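Local coordinates for protein nicotinamide-nucleotide adenylyltransferase NadR family / Ribosylnicotinamide kinase (Lactococcus lactis subsp. cremoris, PDB 6GYE) that binds nicotinamide riboside and probably phosphorylates it, and is likely also to adenylylate the resulting mononucleotide on the way to NAD+, at residues A[354-357]-A[358-362]; A[193-196]-A[197-201]; A[362-365]-A[366-370]. All blocks are in the same frame, centred on the assembly; numbering follows the deposited sequence.

Overall arrangement
Two neighbouring helices, with the loop that leads into the second, carry the three contacts. Contact 1 is a surface contact at the start of helix 358-370, contact 3 follows on the same helix, sharing Ala362, and contact 2 lies on helix 193-203; contacts 2 and 3 are partly buried. The helices meet through Leu200, whose CD2 packs on Ala362 CB at 3.7 Å and reaches Tyr359 and Ile363. Contact 1 relies on aromatic rings and a threonine at the N-cap position, contact 2 on amides and a lysine round a sulfate, and contact 3 on helix backbone bonds with two acidic groups outside. Tyr355 OH of contact 1 reaches Asp364 of contact 3.

Contact 1 of 3, residues A[354-357]-A[358-362]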
ATOM      1  N   GLY A 354     -23.064  26.782  -6.730  1.00 82.22           N
ATOM      2  CA  GLY A 354     -21.670  26.406  -6.563  1.00 84.67           C
ATOM      3  C   GLY A 354     -21.282  26.345  -5.099  1.00 84.47           C
ATOM      4  O   GLY A 354     -22.117  26.584  -4.228  1.00 89.72           O
ATOM      5  N   TYR A 355     -20.026  26.032  -4.803  1.00 77.12           N
ATOM      6  CA  TYR A 355     -19.709  25.883  -3.394  1.00 63.66           C
ATOM      7  C   TYR A 355     -19.420  27.235  -2.747  1.00 63.94           C
ATOM      8  O   TYR A 355     -19.101  28.221  -3.411  1.00 70.83           O
ATOM      9  CB  TYR A 355     -18.521  24.951  -3.195  1.00 58.47           C
ATOM     10  CG  TYR A 355     -18.768  23.508  -3.581  1.00 58.44           C
ATOM     11  CD1 TYR A 355     -18.661  23.079  -4.900  1.00 56.53           C
ATOM     12  CD2 TYR A 355     -19.142  22.580  -2.617  1.00 62.26           C
ATOM     13  CE1 TYR A 355     -18.882  21.747  -5.239  1.00 54.69           C
ATOM     14  CE2 TYR A 355     -19.373  21.260  -2.940  1.00 56.36           C
ATOM     15  CZ  TYR A 355     -19.240  20.849  -4.245  1.00 60.90           C
ATOM     16  OH  TYR A 355     -19.470  19.529  -4.535  1.00 70.08           O
ATOM     17  N   LEU A 356     -19.507  27.258  -1.416  1.00 63.28           N
ATOM     18  CA  LEU A 356     -19.298  28.501  -0.678  1.00 62.85           C
ATOM     19  C   LEU A 356     -17.860  28.981  -0.800  1.00 65.16           C
ATOM     20  O   LEU A 356     -17.606  30.186  -0.894  1.00 71.54           O
ATOM     21  CB  LEU A 356     -19.657  28.313   0.796  1.00 60.33           C
ATOM     22  CG  LEU A 356     -21.137  28.210   1.178  1.00 62.23           C
ATOM     23  CD1 LEU A 356     -21.290  27.861   2.650  1.00 58.99           C
ATOM     24  CD2 LEU A 356     -21.873  29.480   0.859  1.00 60.29           C
ATOM     25  N   THR A 357     -16.908  28.057  -0.711  1.00 53.53           N
ATOM     26  CA  THR A 357     -15.495  28.371  -0.720  1.00 54.71           C
ATOM     27  C   THR A 357     -14.733  27.227  -1.377  1.00 59.95           C
ATOM     28  O   THR A 357     -15.256  26.122  -1.566  1.00 55.11           O
ATOM     29  CB  THR A 357     -14.929  28.560   0.706  1.00 59.85           C
ATOM     30  OG1 THR A 357     -14.864  27.284   1.366  1.00 54.04           O
ATOM     31  CG2 THR A 357     -15.781  29.527   1.551  1.00 52.08           C
ATOM     32  N   ARG A 358     -13.473  27.514  -1.707  0.51 58.13           N
ATOM     33  CA  ARG A 358     -12.554  26.489  -2.182  0.51 59.11           C
ATOM     34  C   ARG A 358     -12.520  25.302  -1.228  0.51 57.31           C
ATOM     35  O   ARG A 358     -12.565  24.140  -1.658  0.51 56.49           O
ATOM     36  CB  ARG A 358     -11.160  27.106  -2.334  0.51 63.46           C
ATOM     37  CG  ARG A 358     -10.293  26.502  -3.424  0.51 69.93           C
ATOM     38  CD  ARG A 358      -9.521  27.577  -4.219  0.51 74.71           C
ATOM     39  NE  ARG A 358     -10.399  28.517  -4.921  0.51 75.65           N
ATOM     40  CZ  ARG A 358     -10.041  29.224  -5.991  0.51 81.08           C
ATOM     41  NH1 ARG A 358      -8.823  29.095  -6.503  0.51 78.33           N
ATOM     42  NH2 ARG A 358     -10.908  30.058  -6.554  0.51 87.63           N
ATOM     43  N   TYR A 359     -12.455  25.579   0.079  1.00 55.04           N
ATOM     44  CA  TYR A 359     -12.382  24.511   1.071  1.00 50.95           C
ATOM     45  C   TYR A 359     -13.650  23.650   1.067  1.00 56.50           C
ATOM     46  O   TYR A 359     -13.570  22.413   1.141  1.00 50.56           O
ATOM     47  CB  TYR A 359     -12.116  25.097   2.464  1.00 48.69           C
ATOM     48  CG  TYR A 359     -12.213  24.041   3.531  1.00 47.80           C
ATOM     49  CD1 TYR A 359     -11.132  23.226   3.838  1.00 48.02           C
ATOM     50  CD2 TYR A 359     -13.413  23.823   4.194  1.00 46.14           C
ATOM     51  CE1 TYR A 359     -11.243  22.228   4.795  1.00 49.20           C
ATOM     52  CE2 TYR A 359     -13.544  22.838   5.119  1.00 47.45           C
ATOM     53  CZ  TYR A 359     -12.467  22.042   5.426  1.00 52.18           C
ATOM     54  OH  TYR A 359     -12.644  21.072   6.378  1.00 55.76           O
ATOM     55  N   HIS A 360     -14.832  24.282   0.995  1.00 47.47           N
ATOM     56  CA  HIS A 360     -16.067  23.506   0.892  1.00 54.99           C
ATOM     57  C   HIS A 360     -16.028  22.569  -0.303  1.00 58.03           C
ATOM     58  O   HIS A 360     -16.372  21.384  -0.188  1.00 55.37           O
ATOM     59  CB  HIS A 360     -17.288  24.422   0.784  1.00 52.01           C
ATOM     60  CG  HIS A 360     -17.657  25.083   2.067  1.00 52.40           C
ATOM     61  ND1 HIS A 360     -16.855  26.030   2.673  1.00 57.36           N
ATOM     62  CD2 HIS A 360     -18.744  24.942   2.863  1.00 54.06           C
ATOM     63  CE1 HIS A 360     -17.429  26.438   3.793  1.00 53.04           C
ATOM     64  NE2 HIS A 360     -18.578  25.798   3.928  1.00 57.79           N
ATOM     65  N   HIS A 361     -15.591  23.084  -1.458  1.00 58.93           N
ATOM     66  CA  HIS A 361     -15.524  22.255  -2.660  1.00 56.56           C
ATOM     67  C   HIS A 361     -14.605  21.057  -2.452  1.00 52.15           C
ATOM     68  O   HIS A 361     -14.970  19.920  -2.767  1.00 54.81           O
ATOM     69  CB  HIS A 361     -15.046  23.094  -3.845  1.00 55.01           C
ATOM     70  CG  HIS A 361     -15.208  22.415  -5.172  1.00 60.22           C
ATOM     71  ND1 HIS A 361     -15.003  23.063  -6.375  1.00 59.45           N
ATOM     72  CD2 HIS A 361     -15.582  21.150  -5.487  1.00 59.75           C
ATOM     73  CE1 HIS A 361     -15.231  22.224  -7.368  1.00 58.11           C
ATOM     74  NE2 HIS A 361     -15.590  21.058  -6.858  1.00 59.98           N
ATOM     75  N   ALA A 362     -13.408  21.298  -1.911  1.00 49.70           N
ATOM     76  CA  ALA A 362     -12.412  20.240  -1.774  1.00 53.15           C
ATOM     77  C   ALA A 362     -12.838  19.183  -0.758  1.00 50.54           C
ATOM     78  O   ALA A 362     -12.653  17.986  -0.993  1.00 51.58           O
ATOM     79  CB  ALA A 362     -11.058  20.843  -1.382  1.00 47.04           C
TER
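His361 N gives a nearly straight hydrogen bond to Thr357 O (3.1 Å, 165° at the hydrogen), closing the first turn of helix 358-370 while 354-357 folds back beside it. Thr357 OG1 sits between the backbone N and the carbonyl carbon (chi1 72°), which turns it in over the turn to meet His360 ND1 at 2.7 Å, in the plane of the imidazole and at its edge. Either atom could be the donor. Leu356 lies over one face of the same ring: its CB stands 3.9 Å from the ring centroid, almost on the normal, and its CD1 is 3.6 Å from His360 NE2. With an alanine in place of His360, Thr357 OG1 would probably lose its ring nitrogen and Leu356 the flat face it rests on. The His361 ring forms an offset stack with the Tyr355 ring, centroids 4.4 Å apart and planes at 9°, and His361 CA adds a CH-pi contact over the tyrosine face. Both rings are held at their polar ends, Tyr355 OH by Asp364 and His361 ND1 by Asp345. Thr357, at the N-cap position, ties to the first turn of the chain's last helix, probably in the ribosylnicotinamide kinase part.

Contact 2 of 3, residues A[193-196]-A[197-201]; sequences KTTL and VRRLA. With SO4 (sulfate ion), chain F.
Three groups from the start of helix 193-203 converge on sulfate O3. Thr194 N donates to it at 3.0 Å, Lys193 NZ reaches it through a weak bond of 3.3 Å, and Thr194 OG1 lies 2.9 Å away, although its proton has another acceptor within reach. O4 of the same ion takes Lys193 N at 2.9 Å, and the amides of Ser190, Thr191 and Gly192 complete the ring of donors. Lys193 can use both ends because its chain bends at chi2, chi3 and chi4, arching over the anion so that NZ returns to it. The ammonium also makes a salt bridge to Asp259 OD1, and Asp259 OD2 lies at Thr194 OG1 as a competing acceptor, so the same carboxylate probably helps place both side chains.

Strand, glycine-rich loop and helix here are consistent with a Walker A P-loop of the P-loop NTPase clan. The sulfate, probably from the crystallisation liquor, would then mark a nucleotide phosphate site, and the partial positive end of the helix probably helps to hold the anion.

Further along, Val197 N bonds to Lys193 O at 2.8 Å, nearly straight. With OG1 of Thr194 on the branch toward the sulfate (chi1 -63°), CG2 is left anti to N, which lays the methyl over one face of the Arg198 guanidinium, offset toward its rim and 3.6 Å from NE. Arg198 runs extended beside it to a salt bridge with Glu210. Thr195 CG2 repeats this over the centre of the Arg199 guanidinium, 3.9 Å from CZ, on a bent chain. On the buried side Leu196 CG meets Leu200 CD1 at 3.7 Å, and both leucines lie between strand 296-300 and helix 358-370.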
ATOM      1  N   LYS A 193      -2.049  26.354  -1.511  1.00 54.13           N
ATOM      2  CA  LYS A 193      -1.981  24.897  -1.402  1.00 54.80           C
ATOM      3  C   LYS A 193      -1.740  24.471   0.030  1.00 53.33           C
ATOM      4  O   LYS A 193      -2.428  23.591   0.554  1.00 61.01           O
ATOM      5  CB  LYS A 193      -0.865  24.312  -2.281  1.00 53.37           C
ATOM      6  CG  LYS A 193      -1.080  24.395  -3.759  1.00 66.39           C
ATOM      7  CD  LYS A 193       0.189  24.720  -4.584  1.00 74.69           C
ATOM      8  CE  LYS A 193       1.486  24.021  -4.204  1.00 68.60           C
ATOM      9  NZ  LYS A 193       2.074  24.231  -2.835  1.00 77.19           N
ATOM     10  N   THR A 194      -0.757  25.086   0.680  1.00 50.66           N
ATOM     11  CA  THR A 194      -0.337  24.588   1.982  1.00 52.70           C
ATOM     12  C   THR A 194      -1.441  24.780   3.008  1.00 52.51           C
ATOM     13  O   THR A 194      -1.751  23.859   3.772  1.00 56.71           O
ATOM     14  CB  THR A 194       0.974  25.274   2.415  1.00 50.94           C
ATOM     15  OG1 THR A 194       2.008  24.936   1.481  1.00 52.96           O
ATOM     16  CG2 THR A 194       1.421  24.807   3.798  1.00 45.46           C
ATOM     17  N   THR A 195      -2.082  25.951   3.008  1.00 48.29           N
ATOM     18  CA  THR A 195      -3.216  26.151   3.898  1.00 45.76           C
ATOM     19  C   THR A 195      -4.328  25.145   3.594  1.00 54.85           C
ATOM     20  O   THR A 195      -4.929  24.583   4.517  1.00 51.47           O
ATOM     21  CB  THR A 195      -3.710  27.594   3.783  1.00 50.23           C
ATOM     22  OG1 THR A 195      -2.692  28.459   4.273  1.00 61.20           O
ATOM     23  CG2 THR A 195      -4.933  27.831   4.629  1.00 44.59           C
ATOM     24  N   LEU A 196      -4.583  24.863   2.307  1.00 45.98           N
ATOM     25  CA  LEU A 196      -5.649  23.924   1.958  1.00 45.63           C
ATOM     26  C   LEU A 196      -5.335  22.509   2.441  1.00 45.24           C
ATOM     27  O   LEU A 196      -6.178  21.855   3.070  1.00 46.57           O
ATOM     28  CB  LEU A 196      -5.887  23.930   0.446  1.00 54.00           C
ATOM     29  CG  LEU A 196      -7.028  23.012  -0.013  1.00 55.51           C
ATOM     30  CD1 LEU A 196      -8.339  23.470   0.582  1.00 51.39           C
ATOM     31  CD2 LEU A 196      -7.124  22.931  -1.525  1.00 58.15           C
ATOM     32  N   VAL A 197      -4.123  22.027   2.140  1.00 42.94           N
ATOM     33  CA  VAL A 197      -3.678  20.684   2.525  1.00 42.95           C
ATOM     34  C   VAL A 197      -3.849  20.463   4.024  1.00 50.58           C
ATOM     35  O   VAL A 197      -4.412  19.453   4.465  1.00 52.98           O
ATOM     36  CB  VAL A 197      -2.205  20.480   2.114  1.00 51.06           C
ATOM     37  CG1 VAL A 197      -1.626  19.225   2.773  1.00 42.58           C
ATOM     38  CG2 VAL A 197      -2.064  20.407   0.601  1.00 45.75           C
ATOM     39  N   ARG A 198      -3.360  21.409   4.832  1.00 52.49           N
ATOM     40  CA  ARG A 198      -3.405  21.238   6.279  1.00 46.01           C
ATOM     41  C   ARG A 198      -4.832  21.257   6.800  1.00 41.92           C
ATOM     42  O   ARG A 198      -5.178  20.461   7.682  1.00 47.49           O
ATOM     43  CB  ARG A 198      -2.579  22.322   6.966  1.00 48.48           C
ATOM     44  CG  ARG A 198      -1.116  22.286   6.568  1.00 64.52           C
ATOM     45  CD  ARG A 198      -0.326  23.401   7.233  1.00 74.67           C
ATOM     46  NE  ARG A 198       1.105  23.217   7.025  1.00 84.81           N
ATOM     47  CZ  ARG A 198       2.028  24.105   7.359  1.00 87.15           C
ATOM     48  NH1 ARG A 198       1.676  25.254   7.917  1.00 89.10           N
ATOM     49  NH2 ARG A 198       3.301  23.841   7.128  1.00 95.33           N
ATOM     50  N   ARG A 199      -5.680  22.142   6.261  1.00 40.88           N
ATOM     51  CA  ARG A 199      -7.068  22.172   6.708  1.00 43.27           C
ATOM     52  C   ARG A 199      -7.804  20.905   6.280  1.00 47.58           C
ATOM     53  O   ARG A 199      -8.547  20.315   7.078  1.00 50.47           O
ATOM     54  CB  ARG A 199      -7.765  23.427   6.195  1.00 49.16           C
ATOM     55  CG  ARG A 199      -7.080  24.666   6.715  1.00 60.63           C
ATOM     56  CD  ARG A 199      -7.979  25.635   7.385  1.00 62.49           C
ATOM     57  NE  ARG A 199      -8.421  26.724   6.529  1.00 75.42           N
ATOM     58  CZ  ARG A 199      -8.206  28.010   6.794  1.00 72.64           C
ATOM     59  NH1 ARG A 199      -7.546  28.365   7.895  1.00 66.83           N
ATOM     60  NH2 ARG A 199      -8.674  28.935   5.970  1.00 67.68           N
ATOM     61  N   LEU A 200      -7.598  20.445   5.039  1.00 44.91           N
ATOM     62  CA  LEU A 200      -8.257  19.205   4.622  1.00 43.48           C
ATOM     63  C   LEU A 200      -7.837  18.039   5.513  1.00 45.10           C
ATOM     64  O   LEU A 200      -8.687  17.327   6.053  1.00 49.78           O
ATOM     65  CB  LEU A 200      -7.961  18.895   3.152  1.00 42.23           C
ATOM     66  CG  LEU A 200      -8.553  19.830   2.092  1.00 46.82           C
ATOM     67  CD1 LEU A 200      -7.987  19.485   0.725  1.00 45.01           C
ATOM     68  CD2 LEU A 200     -10.083  19.771   2.070  1.00 41.27           C
ATOM     69  N   ALA A 201      -6.523  17.850   5.700  1.00 40.69           N
ATOM     70  CA  ALA A 201      -6.013  16.741   6.513  1.00 41.58           C
ATOM     71  C   ALA A 201      -6.473  16.853   7.962  1.00 43.62           C
ATOM     72  O   ALA A 201      -6.965  15.882   8.554  1.00 46.71           O
ATOM     73  CB  ALA A 201      -4.479  16.691   6.458  1.00 40.36           C
TER
HETATM   74  S   SO4 F 404       1.157  27.912  -1.529  1.00 75.13           S
HETATM   75  O1  SO4 F 404       0.602  28.992  -0.705  1.00 73.73           O
HETATM   76  O2  SO4 F 404       2.492  28.246  -2.008  1.00 82.64           O
HETATM   77  O3  SO4 F 404       1.312  26.680  -0.766  1.00 71.45           O
HETATM   78  O4  SO4 F 404       0.253  27.738  -2.656  1.00 76.23           O

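Contact 3 of 3, residues A[362-365]-A[366-370]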
ATOM      1  N   ALA A 362     -13.408  21.298  -1.911  1.00 49.70           N
ATOM      2  CA  ALA A 362     -12.412  20.240  -1.774  1.00 53.15           C
ATOM      3  C   ALA A 362     -12.838  19.183  -0.758  1.00 50.54           C
ATOM      4  O   ALA A 362     -12.653  17.986  -0.993  1.00 51.58           O
ATOM      5  CB  ALA A 362     -11.058  20.843  -1.382  1.00 47.04           C
ATOM      6  N   ILE A 363     -13.355  19.603   0.402  1.00 48.57           N
ATOM      7  CA  ILE A 363     -13.708  18.616   1.420  1.00 44.62           C
ATOM      8  C   ILE A 363     -14.888  17.772   0.941  1.00 50.53           C
ATOM      9  O   ILE A 363     -14.973  16.580   1.251  1.00 60.24           O
ATOM     10  CB  ILE A 363     -13.970  19.302   2.784  1.00 44.65           C
ATOM     11  CG1 ILE A 363     -13.882  18.287   3.915  1.00 40.50           C
ATOM     12  CG2 ILE A 363     -15.345  20.044   2.824  1.00 42.60           C
ATOM     13  CD1 ILE A 363     -12.475  17.733   4.157  1.00 49.78           C
ATOM     14  N   ASP A 364     -15.781  18.351   0.136  1.00 45.59           N
ATOM     15  CA  ASP A 364     -16.825  17.553  -0.500  1.00 52.03           C
ATOM     16  C   ASP A 364     -16.234  16.580  -1.517  1.00 55.10           C
ATOM     17  O   ASP A 364     -16.678  15.426  -1.613  1.00 53.20           O
ATOM     18  CB  ASP A 364     -17.860  18.465  -1.159  1.00 53.58           C
ATOM     19  CG  ASP A 364     -19.135  17.722  -1.548  1.00 64.12           C
ATOM     20  OD1 ASP A 364     -19.673  16.976  -0.694  1.00 65.52           O
ATOM     21  OD2 ASP A 364     -19.615  17.907  -2.695  1.00 63.13           O
ATOM     22  N   ALA A 365     -15.239  17.022  -2.290  1.00 46.84           N
ATOM     23  CA  ALA A 365     -14.598  16.103  -3.218  1.00 52.49           C
ATOM     24  C   ALA A 365     -13.911  14.983  -2.455  1.00 48.21           C
ATOM     25  O   ALA A 365     -13.972  13.819  -2.866  1.00 54.12           O
ATOM     26  CB  ALA A 365     -13.614  16.842  -4.127  1.00 51.50           C
ATOM     27  N   VAL A 366     -13.303  15.304  -1.307  1.00 51.76           N
ATOM     28  CA  VAL A 366     -12.734  14.263  -0.448  1.00 49.37           C
ATOM     29  C   VAL A 366     -13.809  13.262  -0.047  1.00 53.49           C
ATOM     30  O   VAL A 366     -13.615  12.041  -0.132  1.00 51.42           O
ATOM     31  CB  VAL A 366     -12.052  14.888   0.781  1.00 50.02           C
ATOM     32  CG1 VAL A 366     -11.652  13.810   1.796  1.00 44.94           C
ATOM     33  CG2 VAL A 366     -10.797  15.665   0.343  1.00 46.77           C
ATOM     34  N   HIS A 367     -14.973  13.768   0.358  1.00 51.75           N
ATOM     35  CA  HIS A 367     -16.085  12.894   0.722  1.00 56.73           C
ATOM     36  C   HIS A 367     -16.474  11.963  -0.426  1.00 55.95           C
ATOM     37  O   HIS A 367     -16.567  10.746  -0.240  1.00 53.99           O
ATOM     38  CB  HIS A 367     -17.299  13.716   1.155  1.00 50.51           C
ATOM     39  CG  HIS A 367     -18.519  12.879   1.350  1.00 62.31           C
ATOM     40  ND1 HIS A 367     -18.611  11.928   2.345  1.00 64.15           N
ATOM     41  CD2 HIS A 367     -19.665  12.789   0.635  1.00 59.91           C
ATOM     42  CE1 HIS A 367     -19.770  11.304   2.247  1.00 59.68           C
ATOM     43  NE2 HIS A 367     -20.430  11.811   1.222  1.00 59.84           N
ATOM     44  N   GLU A 368     -16.680  12.513  -1.628  1.00 55.12           N
ATOM     45  CA  GLU A 368     -17.108  11.678  -2.748  1.00 57.73           C
ATOM     46  C   GLU A 368     -16.056  10.639  -3.141  1.00 64.29           C
ATOM     47  O   GLU A 368     -16.413   9.545  -3.576  1.00 69.55           O
ATOM     48  CB  GLU A 368     -17.466  12.536  -3.962  1.00 65.24           C
ATOM     49  CG  GLU A 368     -18.582  13.547  -3.743  1.00 84.86           C
ATOM     50  CD  GLU A 368     -19.948  12.892  -3.486  1.00103.10           C
ATOM     51  OE1 GLU A 368     -20.176  11.746  -3.949  1.00107.02           O
ATOM     52  OE2 GLU A 368     -20.804  13.531  -2.831  1.00106.95           O
ATOM     53  N   TYR A 369     -14.767  10.939  -2.997  1.00 60.89           N
ATOM     54  CA  TYR A 369     -13.753  10.024  -3.515  1.00 61.31           C
ATOM     55  C   TYR A 369     -13.205   9.060  -2.471  1.00 71.34           C
ATOM     56  O   TYR A 369     -12.556   8.081  -2.847  1.00 75.11           O
ATOM     57  CB  TYR A 369     -12.577  10.801  -4.124  1.00 57.18           C
ATOM     58  CG  TYR A 369     -12.801  11.300  -5.534  1.00 60.97           C
ATOM     59  CD1 TYR A 369     -13.611  12.407  -5.793  1.00 54.38           C
ATOM     60  CD2 TYR A 369     -12.177  10.676  -6.611  1.00 62.04           C
ATOM     61  CE1 TYR A 369     -13.809  12.862  -7.095  1.00 57.06           C
ATOM     62  CE2 TYR A 369     -12.370  11.121  -7.914  1.00 62.88           C
ATOM     63  CZ  TYR A 369     -13.183  12.210  -8.157  1.00 64.53           C
ATOM     64  OH  TYR A 369     -13.357  12.636  -9.463  1.00 64.54           O
ATOM     65  N   THR A 370     -13.426   9.307  -1.178  1.00 64.42           N
ATOM     66  CA  THR A 370     -12.931   8.409  -0.148  1.00 59.17           C
ATOM     67  C   THR A 370     -14.008   7.799   0.726  1.00 57.88           C
ATOM     68  O   THR A 370     -13.719   6.821   1.422  1.00 63.84           O
ATOM     69  CB  THR A 370     -11.944   9.115   0.787  1.00 62.37           C
ATOM     70  OG1 THR A 370     -12.667  10.005   1.653  1.00 63.95           O
ATOM     71  CG2 THR A 370     -10.862   9.881  -0.016  1.00 53.85           C
TER
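Asp364 has its carboxylate carbon anti to the backbone N (chi1 -166°), while Glu368 starts beside its own N (chi1 -59°) and folds again at chi2 (-66°); together these turns bring the two carboxylates near each other on the outer side of helix 358-370. The approach is loose, Asp364 OD1 to Glu368 OE2 4.2 Å, with no bond between them. Glu368 CG lies 3.4 Å from Asp364 O, the carbonyl that also accepts Glu368 N at 2.9 Å, so the folded chain hugs the turn before its end reaches outward. The i to i+4 backbone bonds run from Val366 N to Ala362 O (2.8 Å) through Tyr369 N to Ala365 O (3.0 Å), the last less straight. Tyr369 brings a ring edge to that carbonyl, CD1 standing 3.3 Å from Ala365 O near the ring plane.

At the last turn Val366 O accepts twice from Thr370. The backbone N bonds to it, and OG1 donates to it at 2.9 Å from well above the carbonyl plane, while OG1 itself accepts from Val372 N as the chain leaves the helix. His367 ND1 bonds to Val372 O, fixing the ring beside the departing chain. Inside, Ile363 CD1 comes within 4.4 Å of Val366 CB. Ala362, Ala365 and Tyr369 pack against strand 296-300, and Val366 and Thr370 against strand 255-259, so this C-terminal helix lies on the parallel sheet in the alpha/beta layering of P-loop NTPases.

Two acids one turn apart would tend to repel each other, though probably mildly, since Glu368 is exposed to solvent and the hydroxyl already on Asp364 OD2 would tend to stabilise that carboxylate as an anion, making Glu368 the likelier of the two to pick up a proton.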